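Local coordinates for protein uroporphyrinogen III cosynthase (HemD) (Helicobacter pylori, PDB 3P9Z) that probably catalyses the cyclization of the linear tetrapyrrole hydroxymethylbilane to the macrocycle uroporphyrinogen III, releasing water, in porphyrin biosynthesis, at residues Ser51-Leu56 against His84-Ala89; Ser163-Thr168 against Lys174-Tyr179; Tyr186-Ile191 against Leu197-Gln202. All blocks are in the same frame, centred on the assembly; numbering follows the deposited sequence.

Interaction 1: residues Ser51-Leu56 against His84-Ala89; sequences SLLETL and HHFKVA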
loop_
_atom_site.group_PDB
_atom_site.type_symbol
_atom_site.label_atom_id
_atom_site.label_comp_id
_atom_site.label_asym_id
_atom_site.label_seq_id
_atom_site.Cartn_x
_atom_site.Cartn_y
_atom_site.Cartn_z
ATOM N N SER A 51 -0.382 0.988 -11.927
ATOM C CA SER A 51 -0.671 -0.183 -12.724
ATOM C C SER A 51 -1.362 0.204 -14.027
ATOM O O SER A 51 -0.956 -0.248 -15.091
ATOM C CB SER A 51 -1.552 -1.163 -11.940
ATOM O OG SER A 51 -1.843 -2.314 -12.738
ATOM N N LEU A 52 -2.407 1.027 -13.948
ATOM C CA LEU A 52 -3.134 1.466 -15.158
ATOM C C LEU A 52 -2.224 2.227 -16.123
ATOM O O LEU A 52 -2.176 1.921 -17.310
ATOM C CB LEU A 52 -4.364 2.311 -14.792
ATOM C CG LEU A 52 -5.521 1.621 -14.063
ATOM C CD1 LEU A 52 -6.602 2.641 -13.766
ATOM C CD2 LEU A 52 -6.093 0.443 -14.868
ATOM N N LEU A 53 -1.481 3.192 -15.589
ATOM C CA LEU A 53 -0.494 3.948 -16.354
ATOM C C LEU A 53 0.503 3.077 -17.154
ATOM O O LEU A 53 0.816 3.385 -18.311
ATOM C CB LEU A 53 0.259 4.907 -15.421
ATOM C CG LEU A 53 -0.590 6.043 -14.838
ATOM C CD1 LEU A 53 0.200 6.820 -13.805
ATOM C CD2 LEU A 53 -1.087 6.981 -15.943
ATOM N N GLU A 54 0.980 1.994 -16.541
ATOM C CA GLU A 54 1.961 1.115 -17.175
ATOM C C GLU A 54 1.363 0.122 -18.177
ATOM O O GLU A 54 1.829 0.041 -19.315
ATOM C CB GLU A 54 2.810 0.374 -16.127
ATOM C CG GLU A 54 3.910 -0.478 -16.747
ATOM C CD GLU A 54 4.907 -1.040 -15.738
ATOM O OE1 GLU A 54 5.508 -0.244 -14.975
ATOM O OE2 GLU A 54 5.104 -2.284 -15.727
ATOM N N THR A 55 0.353 -0.642 -17.760
ATOM C CA THR A 55 -0.194 -1.703 -18.604
ATOM C C THR A 55 -0.992 -1.144 -19.785
ATOM O O THR A 55 -1.219 -1.847 -20.765
ATOM C CB THR A 55 -1.125 -2.650 -17.831
ATOM O OG1 THR A 55 -2.233 -1.897 -17.335
ATOM C CG2 THR A 55 -0.396 -3.341 -16.666
ATOM N N LEU A 56 -1.427 0.112 -19.673
ATOM C CA LEU A 56 -2.292 0.729 -20.683
ATOM C C LEU A 56 -1.701 1.996 -21.306
ATOM O O LEU A 56 -2.426 2.752 -21.935
ATOM C CB LEU A 56 -3.681 1.046 -20.086
ATOM C CG LEU A 56 -4.549 -0.088 -19.531
ATOM C CD1 LEU A 56 -5.759 0.501 -18.838
ATOM C CD2 LEU A 56 -4.978 -1.079 -20.627
ATOM N N HIS A 84 -1.541 12.539 -12.169
ATOM C CA HIS A 84 -1.353 11.738 -13.372
ATOM C C HIS A 84 -2.485 11.822 -14.390
ATOM O O HIS A 84 -2.726 10.878 -15.135
ATOM C CB HIS A 84 -0.977 10.292 -13.005
ATOM C CG HIS A 84 0.381 10.177 -12.384
ATOM N ND1 HIS A 84 1.539 10.105 -13.129
ATOM C CD2 HIS A 84 0.769 10.155 -11.086
ATOM C CE1 HIS A 84 2.581 10.032 -12.317
ATOM N NE2 HIS A 84 2.141 10.064 -11.072
ATOM N N HIS A 85 -3.180 12.964 -14.406
ATOM C CA HIS A 85 -4.130 13.326 -15.473
ATOM C C HIS A 85 -5.464 12.558 -15.473
ATOM O O HIS A 85 -6.165 12.505 -16.480
ATOM C CB HIS A 85 -3.442 13.287 -16.850
ATOM C CG HIS A 85 -2.166 14.075 -16.896
ATOM N ND1 HIS A 85 -1.019 13.607 -17.498
ATOM C CD2 HIS A 85 -1.848 15.288 -16.376
ATOM C CE1 HIS A 85 -0.055 14.502 -17.364
ATOM N NE2 HIS A 85 -0.532 15.533 -16.687
ATOM N N PHE A 86 -5.821 11.981 -14.334
ATOM C CA PHE A 86 -7.145 11.389 -14.194
ATOM C C PHE A 86 -8.121 12.508 -13.862
ATOM O O PHE A 86 -7.713 13.572 -13.377
ATOM C CB PHE A 86 -7.143 10.296 -13.129
ATOM C CG PHE A 86 -6.505 9.012 -13.593
ATOM C CD1 PHE A 86 -5.121 8.885 -13.646
ATOM C CD2 PHE A 86 -7.290 7.936 -13.980
ATOM C CE1 PHE A 86 -4.532 7.694 -14.081
ATOM C CE2 PHE A 86 -6.713 6.737 -14.418
ATOM C CZ PHE A 86 -5.340 6.616 -14.474
ATOM N N LYS A 87 -9.386 12.278 -14.185
ATOM C CA LYS A 87 -10.474 13.163 -13.824
ATOM C C LYS A 87 -10.935 12.910 -12.377
ATOM O O LYS A 87 -11.655 11.950 -12.086
ATOM C CB LYS A 87 -11.641 12.957 -14.793
ATOM C CG LYS A 87 -12.846 13.838 -14.500
ATOM C CD LYS A 87 -13.990 13.536 -15.460
ATOM C CE LYS A 87 -13.785 14.230 -16.799
ATOM N NZ LYS A 87 -14.661 13.619 -17.839
ATOM N N VAL A 88 -10.543 13.788 -11.466
ATOM C CA VAL A 88 -10.907 13.601 -10.057
ATOM C C VAL A 88 -12.272 14.231 -9.746
ATOM O O VAL A 88 -12.473 15.424 -9.964
ATOM C CB VAL A 88 -9.814 14.160 -9.112
ATOM C CG1 VAL A 88 -10.170 13.892 -7.669
ATOM C CG2 VAL A 88 -8.446 13.542 -9.465
ATOM N N ALA A 89 -13.196 13.427 -9.228
ATOM C CA ALA A 89 -14.537 13.904 -8.902
ATOM C C ALA A 89 -14.559 14.866 -7.724
ATOM O O ALA A 89 -13.712 14.793 -6.833
ATOM C CB ALA A 89 -15.462 12.734 -8.634
#
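A Schellman motif at the end of helix 75-83 sets H84 and F86 against L53 and L52 of helix 46-55. Its evidence is the pair of backbone bonds F86 N to L81 O and H85 N to Q82 O, together with the positive phi of H85 (73°), the C-prime residue. On either side of H85 in the sequence, H84 and F86 both direct CB toward helix 46-55, so the contact joins a helix end to a helix flank in this α/β protein. L53 lies closest to the turn, its CA 8.4 Å from the CA of H84, and it divides its two methyls. L53 CD1 goes to the histidine, 3.6 Å from H84 ND1, and meets the ring obliquely. The neighbouring CB of H84 lies 3.8 Å from the same L53 CD1. With CG anti to its carbonyl carbon (chi1 -67°) and the chain then extended (chi2 173°), these torsions carry the L53 branch to the loop, where L53 CD2 comes obliquely to the phenyl ring, 4.0 Å from F86 CE1. No hydrogen bond crosses; the contact is apolar packing apart from the imidazole. Helix 60-66 packs alongside, with L65 on L52 and Q66 on F86. The L52 side chain crosses that of F86 at about a right angle, and L52 CD1 reaches the ring 4.1 Å from F86 CE2.

Interaction 2: residues Ser163-Thr168 against Lys174-Tyr179; sequences SILIFT and KAFLHY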
loop_
_atom_site.group_PDB
_atom_site.type_symbol
_atom_site.label_atom_id
_atom_site.label_comp_id
_atom_site.label_asym_id
_atom_site.label_seq_id
_atom_site.Cartn_x
_atom_site.Cartn_y
_atom_site.Cartn_z
ATOM N N SER A 163 19.903 -3.915 15.690
ATOM C CA SER A 163 19.191 -3.003 14.779
ATOM C C SER A 163 17.802 -2.639 15.279
ATOM O O SER A 163 17.110 -3.458 15.887
ATOM C CB SER A 163 19.023 -3.617 13.379
ATOM O OG SER A 163 20.266 -3.806 12.719
ATOM N N ILE A 164 17.404 -1.403 14.999
ATOM C CA ILE A 164 16.020 -0.974 15.149
ATOM C C ILE A 164 15.317 -1.087 13.784
ATOM O O ILE A 164 15.726 -0.445 12.825
ATOM C CB ILE A 164 15.934 0.483 15.668
ATOM C CG1 ILE A 164 16.581 0.619 17.062
ATOM C CG2 ILE A 164 14.489 0.958 15.706
ATOM C CD1 ILE A 164 17.201 1.995 17.311
ATOM N N LEU A 165 14.251 -1.877 13.721
ATOM C CA LEU A 165 13.566 -2.167 12.463
ATOM C C LEU A 165 12.188 -1.507 12.402
ATOM O O LEU A 165 11.320 -1.765 13.263
ATOM C CB LEU A 165 13.409 -3.681 12.272
ATOM C CG LEU A 165 14.628 -4.546 12.591
ATOM C CD1 LEU A 165 14.246 -6.004 12.558
ATOM C CD2 LEU A 165 15.762 -4.253 11.610
ATOM N N ILE A 166 12.001 -0.675 11.377
ATOM C CA ILE A 166 10.738 0.048 11.171
ATOM C C ILE A 166 9.843 -0.672 10.169
ATOM O O ILE A 166 10.152 -0.733 8.956
ATOM C CB ILE A 166 10.973 1.533 10.713
ATOM C CG1 ILE A 166 11.824 2.292 11.744
ATOM C CG2 ILE A 166 9.629 2.237 10.484
ATOM C CD1 ILE A 166 12.305 3.671 11.316
ATOM N N PHE A 167 8.736 -1.223 10.666
ATOM C CA PHE A 167 7.770 -1.893 9.786
ATOM C C PHE A 167 6.622 -0.963 9.425
ATOM O O PHE A 167 5.900 -0.486 10.312
ATOM C CB PHE A 167 7.254 -3.183 10.436
ATOM C CG PHE A 167 8.349 -4.182 10.743
ATOM C CD1 PHE A 167 8.814 -5.058 9.747
ATOM C CD2 PHE A 167 8.904 -4.256 12.013
ATOM C CE1 PHE A 167 9.839 -5.988 10.022
ATOM C CE2 PHE A 167 9.925 -5.187 12.309
ATOM C CZ PHE A 167 10.395 -6.057 11.298
ATOM N N THR A 168 6.442 -0.729 8.123
ATOM C CA THR A 168 5.489 0.276 7.651
ATOM C C THR A 168 4.163 -0.310 7.175
ATOM O O THR A 168 3.264 0.435 6.821
ATOM C CB THR A 168 6.095 1.152 6.533
ATOM O OG1 THR A 168 6.397 0.328 5.398
ATOM C CG2 THR A 168 7.382 1.815 7.020
ATOM N N LYS A 174 5.518 -9.485 7.453
ATOM C CA LYS A 174 5.381 -10.846 6.950
ATOM C C LYS A 174 6.608 -11.277 6.124
ATOM O O LYS A 174 7.170 -12.350 6.349
ATOM C CB LYS A 174 4.084 -10.967 6.133
ATOM C CG LYS A 174 3.712 -12.388 5.751
ATOM C CD LYS A 174 2.264 -12.456 5.238
ATOM C CE LYS A 174 1.907 -13.880 4.802
ATOM N NZ LYS A 174 2.473 -14.215 3.441
ATOM N N ALA A 175 7.008 -10.435 5.175
ATOM C CA ALA A 175 8.134 -10.739 4.303
ATOM C C ALA A 175 9.433 -10.822 5.109
ATOM O O ALA A 175 10.281 -11.681 4.861
ATOM C CB ALA A 175 8.254 -9.688 3.211
ATOM N N PHE A 176 9.591 -9.922 6.074
ATOM C CA PHE A 176 10.783 -9.962 6.899
ATOM C C PHE A 176 10.886 -11.309 7.600
ATOM O O PHE A 176 11.937 -11.964 7.544
ATOM C CB PHE A 176 10.798 -8.832 7.916
ATOM C CG PHE A 176 12.043 -8.790 8.741
ATOM C CD1 PHE A 176 12.108 -9.466 9.963
ATOM C CD2 PHE A 176 13.158 -8.090 8.298
ATOM C CE1 PHE A 176 13.269 -9.441 10.749
ATOM C CE2 PHE A 176 14.330 -8.060 9.075
ATOM C CZ PHE A 176 14.377 -8.737 10.308
ATOM N N LEU A 177 9.796 -11.721 8.242
ATOM C CA LEU A 177 9.796 -12.953 9.036
ATOM C C LEU A 177 9.927 -14.184 8.155
ATOM O O LEU A 177 10.461 -15.181 8.585
ATOM C CB LEU A 177 8.558 -13.046 9.926
ATOM C CG LEU A 177 8.523 -12.004 11.057
ATOM C CD1 LEU A 177 7.206 -12.089 11.826
ATOM C CD2 LEU A 177 9.728 -12.174 12.000
ATOM N N HIS A 178 9.470 -14.098 6.913
ATOM C CA HIS A 178 9.736 -15.173 5.952
ATOM C C HIS A 178 11.232 -15.432 5.814
ATOM O O HIS A 178 11.654 -16.578 5.761
ATOM C CB HIS A 178 9.120 -14.877 4.578
ATOM C CG HIS A 178 9.305 -15.989 3.592
ATOM N ND1 HIS A 178 8.329 -16.928 3.329
ATOM C CD2 HIS A 178 10.378 -16.342 2.842
ATOM C CE1 HIS A 178 8.786 -17.796 2.443
ATOM N NE2 HIS A 178 10.029 -17.467 2.137
ATOM N N TYR A 179 12.039 -14.376 5.765
ATOM C CA TYR A 179 13.452 -14.539 5.435
ATOM C C TYR A 179 14.422 -14.529 6.611
ATOM O O TYR A 179 15.489 -15.130 6.535
ATOM C CB TYR A 179 13.890 -13.470 4.438
ATOM C CG TYR A 179 13.492 -13.753 3.001
ATOM C CD1 TYR A 179 14.043 -14.830 2.304
ATOM C CD2 TYR A 179 12.595 -12.919 2.324
ATOM C CE1 TYR A 179 13.684 -15.095 0.984
ATOM C CE2 TYR A 179 12.239 -13.170 0.977
ATOM C CZ TYR A 179 12.789 -14.248 0.322
ATOM O OH TYR A 179 12.446 -14.514 -0.995
#
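The phenol oxygen OH of Y179 is hydrogen-bonded to both K147 O and L149 N, and so ties down the last turn of helix 170-179, the helix from which F176 reaches L165 and F167 on strand 164-167. F176 is the one helix residue here that carries the contact. Its ring stands out from the helix with CG anti to the backbone N (chi1 -177°), which aims it at the sheet. There it meets F167 in a T-shaped stack: the edge of F167 addresses the face of F176, the planes stand at 78° and the centroids are 5.5 Å apart. The touching edge is CE1 and CZ. F167 CZ sits over the F176 face, displaced toward the rim, 4.0 Å from F176 CD1. F167 CE1 lies nearer the root of the same side chain, 3.7 Å from F176 CB, and that CB falls in the plane of the F167 ring. L165 takes the far end of the F176 ring: L165 CD1 comes obliquely to 3.5 Å from F176 CZ and is about equally distant, 4.0 Å, from F176 CE1 and F176 CE2. F180 and strand 19-28, through L21 and L23, also touch F176. No hydrogen bond spans the two segments, and all three touching residues are buried. Across these two segments the contact is therefore apolar, resting on hydrophobic burial and dispersion, with a modest electrostatic gain likely where the positive C-H edge of F167 meets the pi cloud of F176.

Interaction 3: residues Tyr186-Ile191 against Leu197-Gln202; sequences YTAISI and LYLQEQ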
loop_
_atom_site.group_PDB
_atom_site.type_symbol
_atom_site.label_atom_id
_atom_site.label_comp_id
_atom_site.label_asym_id
_atom_site.label_seq_id
_atom_site.Cartn_x
_atom_site.Cartn_y
_atom_site.Cartn_z
ATOM N N TYR A 186 16.893 -7.224 18.435
ATOM C CA TYR A 186 16.287 -6.255 17.530
ATOM C C TYR A 186 15.213 -5.517 18.317
ATOM O O TYR A 186 14.649 -6.066 19.274
ATOM C CB TYR A 186 15.602 -6.924 16.339
ATOM C CG TYR A 186 16.485 -7.583 15.292
ATOM C CD1 TYR A 186 17.823 -7.206 15.096
ATOM C CD2 TYR A 186 15.954 -8.574 14.465
ATOM C CE1 TYR A 186 18.605 -7.821 14.103
ATOM C CE2 TYR A 186 16.709 -9.178 13.483
ATOM C CZ TYR A 186 18.031 -8.807 13.300
ATOM O OH TYR A 186 18.749 -9.442 12.308
ATOM N N THR A 187 14.936 -4.280 17.912
ATOM C CA THR A 187 13.754 -3.567 18.396
ATOM C C THR A 187 12.856 -3.223 17.211
ATOM O O THR A 187 13.285 -2.534 16.289
ATOM C CB THR A 187 14.146 -2.292 19.175
ATOM O OG1 THR A 187 14.938 -2.661 20.310
ATOM C CG2 THR A 187 12.928 -1.535 19.634
ATOM N N ALA A 188 11.619 -3.720 17.238
ATOM C CA ALA A 188 10.635 -3.441 16.191
ATOM C C ALA A 188 9.879 -2.142 16.475
ATOM O O ALA A 188 9.501 -1.847 17.624
ATOM C CB ALA A 188 9.634 -4.599 16.044
ATOM N N ILE A 189 9.662 -1.386 15.406
ATOM C CA ILE A 189 8.788 -0.247 15.425
ATOM C C ILE A 189 7.666 -0.475 14.415
ATOM O O ILE A 189 7.913 -0.919 13.293
ATOM C CB ILE A 189 9.577 1.052 15.102
ATOM C CG1 ILE A 189 10.560 1.335 16.257
ATOM C CG2 ILE A 189 8.616 2.219 14.813
ATOM C CD1 ILE A 189 11.284 2.663 16.178
ATOM N N SER A 190 6.436 -0.171 14.827
ATOM C CA SER A 190 5.286 -0.306 13.956
ATOM C C SER A 190 4.724 1.051 13.639
ATOM O O SER A 190 4.602 1.901 14.534
ATOM C CB SER A 190 4.208 -1.138 14.654
ATOM O OG SER A 190 4.645 -2.473 14.799
ATOM N N ILE A 191 4.351 1.250 12.375
ATOM C CA ILE A 191 3.723 2.516 11.963
ATOM C C ILE A 191 2.373 2.763 12.668
ATOM O O ILE A 191 2.018 3.908 12.985
ATOM C CB ILE A 191 3.555 2.589 10.408
ATOM C CG1 ILE A 191 3.263 4.039 9.957
ATOM C CG2 ILE A 191 2.495 1.582 9.932
ATOM C CD1 ILE A 191 3.697 4.364 8.486
ATOM N N LEU A 197 -0.108 -5.257 15.926
ATOM C CA LEU A 197 -0.902 -6.383 16.417
ATOM C C LEU A 197 -0.665 -7.651 15.594
ATOM O O LEU A 197 -0.768 -8.776 16.108
ATOM C CB LEU A 197 -2.396 -6.013 16.503
ATOM C CG LEU A 197 -2.711 -4.943 17.566
ATOM C CD1 LEU A 197 -4.165 -4.458 17.499
ATOM C CD2 LEU A 197 -2.406 -5.469 18.958
ATOM N N TYR A 198 -0.316 -7.465 14.325
ATOM C CA TYR A 198 0.146 -8.590 13.513
ATOM C C TYR A 198 1.459 -9.145 14.078
ATOM O O TYR A 198 1.583 -10.350 14.321
ATOM C CB TYR A 198 0.327 -8.189 12.049
ATOM C CG TYR A 198 1.035 -9.282 11.295
ATOM C CD1 TYR A 198 0.328 -10.394 10.829
ATOM C CD2 TYR A 198 2.417 -9.245 11.119
ATOM C CE1 TYR A 198 0.985 -11.437 10.159
ATOM C CE2 TYR A 198 3.092 -10.295 10.457
ATOM C CZ TYR A 198 2.364 -11.371 9.982
ATOM O OH TYR A 198 3.003 -12.391 9.332
ATOM N N LEU A 199 2.439 -8.267 14.291
ATOM C CA LEU A 199 3.694 -8.669 14.936
ATOM C C LEU A 199 3.488 -9.378 16.287
ATOM O O LEU A 199 4.127 -10.386 16.587
ATOM C CB LEU A 199 4.635 -7.467 15.112
ATOM C CG LEU A 199 5.287 -6.978 13.811
ATOM C CD1 LEU A 199 5.999 -5.646 14.025
ATOM C CD2 LEU A 199 6.259 -8.014 13.266
ATOM N N GLN A 200 2.591 -8.837 17.100
ATOM C CA GLN A 200 2.319 -9.419 18.417
ATOM C C GLN A 200 1.699 -10.831 18.301
ATOM O O GLN A 200 1.982 -11.709 19.119
ATOM C CB GLN A 200 1.408 -8.469 19.184
ATOM C CG GLN A 200 0.985 -8.939 20.552
ATOM C CD GLN A 200 0.127 -7.899 21.246
ATOM O OE1 GLN A 200 0.506 -6.722 21.358
ATOM N NE2 GLN A 200 -1.040 -8.324 21.705
ATOM N N GLU A 201 0.872 -11.042 17.272
ATOM C CA GLU A 201 0.326 -12.363 16.956
ATOM C C GLU A 201 1.478 -13.337 16.696
ATOM O O GLU A 201 1.402 -14.516 17.049
ATOM C CB GLU A 201 -0.621 -12.269 15.738
ATOM C CG GLU A 201 -1.097 -13.624 15.152
ATOM C CD GLU A 201 -1.946 -13.479 13.876
ATOM O OE1 GLU A 201 -2.123 -12.338 13.383
ATOM O OE2 GLU A 201 -2.437 -14.511 13.363
ATOM N N GLN A 202 2.555 -12.820 16.097
ATOM C CA GLN A 202 3.740 -13.617 15.800
ATOM C C GLN A 202 4.660 -13.733 17.021
ATOM O O GLN A 202 5.743 -14.287 16.926
ATOM C CB GLN A 202 4.516 -13.026 14.607
ATOM C CG GLN A 202 3.690 -12.777 13.315
ATOM C CD GLN A 202 2.836 -13.971 12.878
ATOM O OE1 GLN A 202 1.619 -13.868 12.778
ATOM N NE2 GLN A 202 3.474 -15.099 12.607
#
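Between 186-191 and 197-202 the backbones are nearest at S190 and L199, whose CA atoms are 8.6 Å apart, too far for backbone bonding, so side chains alone close the gap. The strand alternates as expected: A188 and S190 direct CB toward the helix, while I189 points away and packs on L220 and A221 of helix 214-223. On the helix, L199 does all the touching, and it does so with one methyl. The L199 branch leaves beside its backbone N (chi1 -73°), which lays CD1 on the two strand residues. L199 CD1 lies 3.5 Å from S190 OG and 4.3 Å from A188 CB. The first of these is a carbon-oxygen contact and not a hydrogen bond; the hydroxyl of S190 is paired with S206 OG on the neighbouring strand 206-208, so this buried polar atom is satisfied while its flank packs on the leucine. L199 also touches F167 and A173, which continues its apolar surroundings into the preceding strand and helix. The buried area is small, 93 Å², in keeping with a single leucine as the bridge. Strand 187-190, helix 193-201 and strand 206-208 follow one another, and the two strands run parallel side by side: this is a beta-alpha-beta crossover, with L199 on the helix face that covers the sheet.

In the fold
Interactions 2 and 3 are successive beta-alpha packings on one sheet, their centres 8 Å apart. Strands 164-167 and 187-190 pair in parallel, with F167 N 2.8 Å from I189 O, a probable hydrogen bond, and the side chains join too, L165 CD1 lying 3.6 Å from Y186 CD2. Interaction 1 lies on the opposite side of the chain's centre: its centre is 31 Å from that of interaction 2 and 35 Å from that of interaction 3, with nearest atoms about 19 and 20 Å away. This separation fits the family's two α/β lobes, bridged here by the long strands 19-28 and 135-146. As in relatives, the substrate probably binds between the lobes.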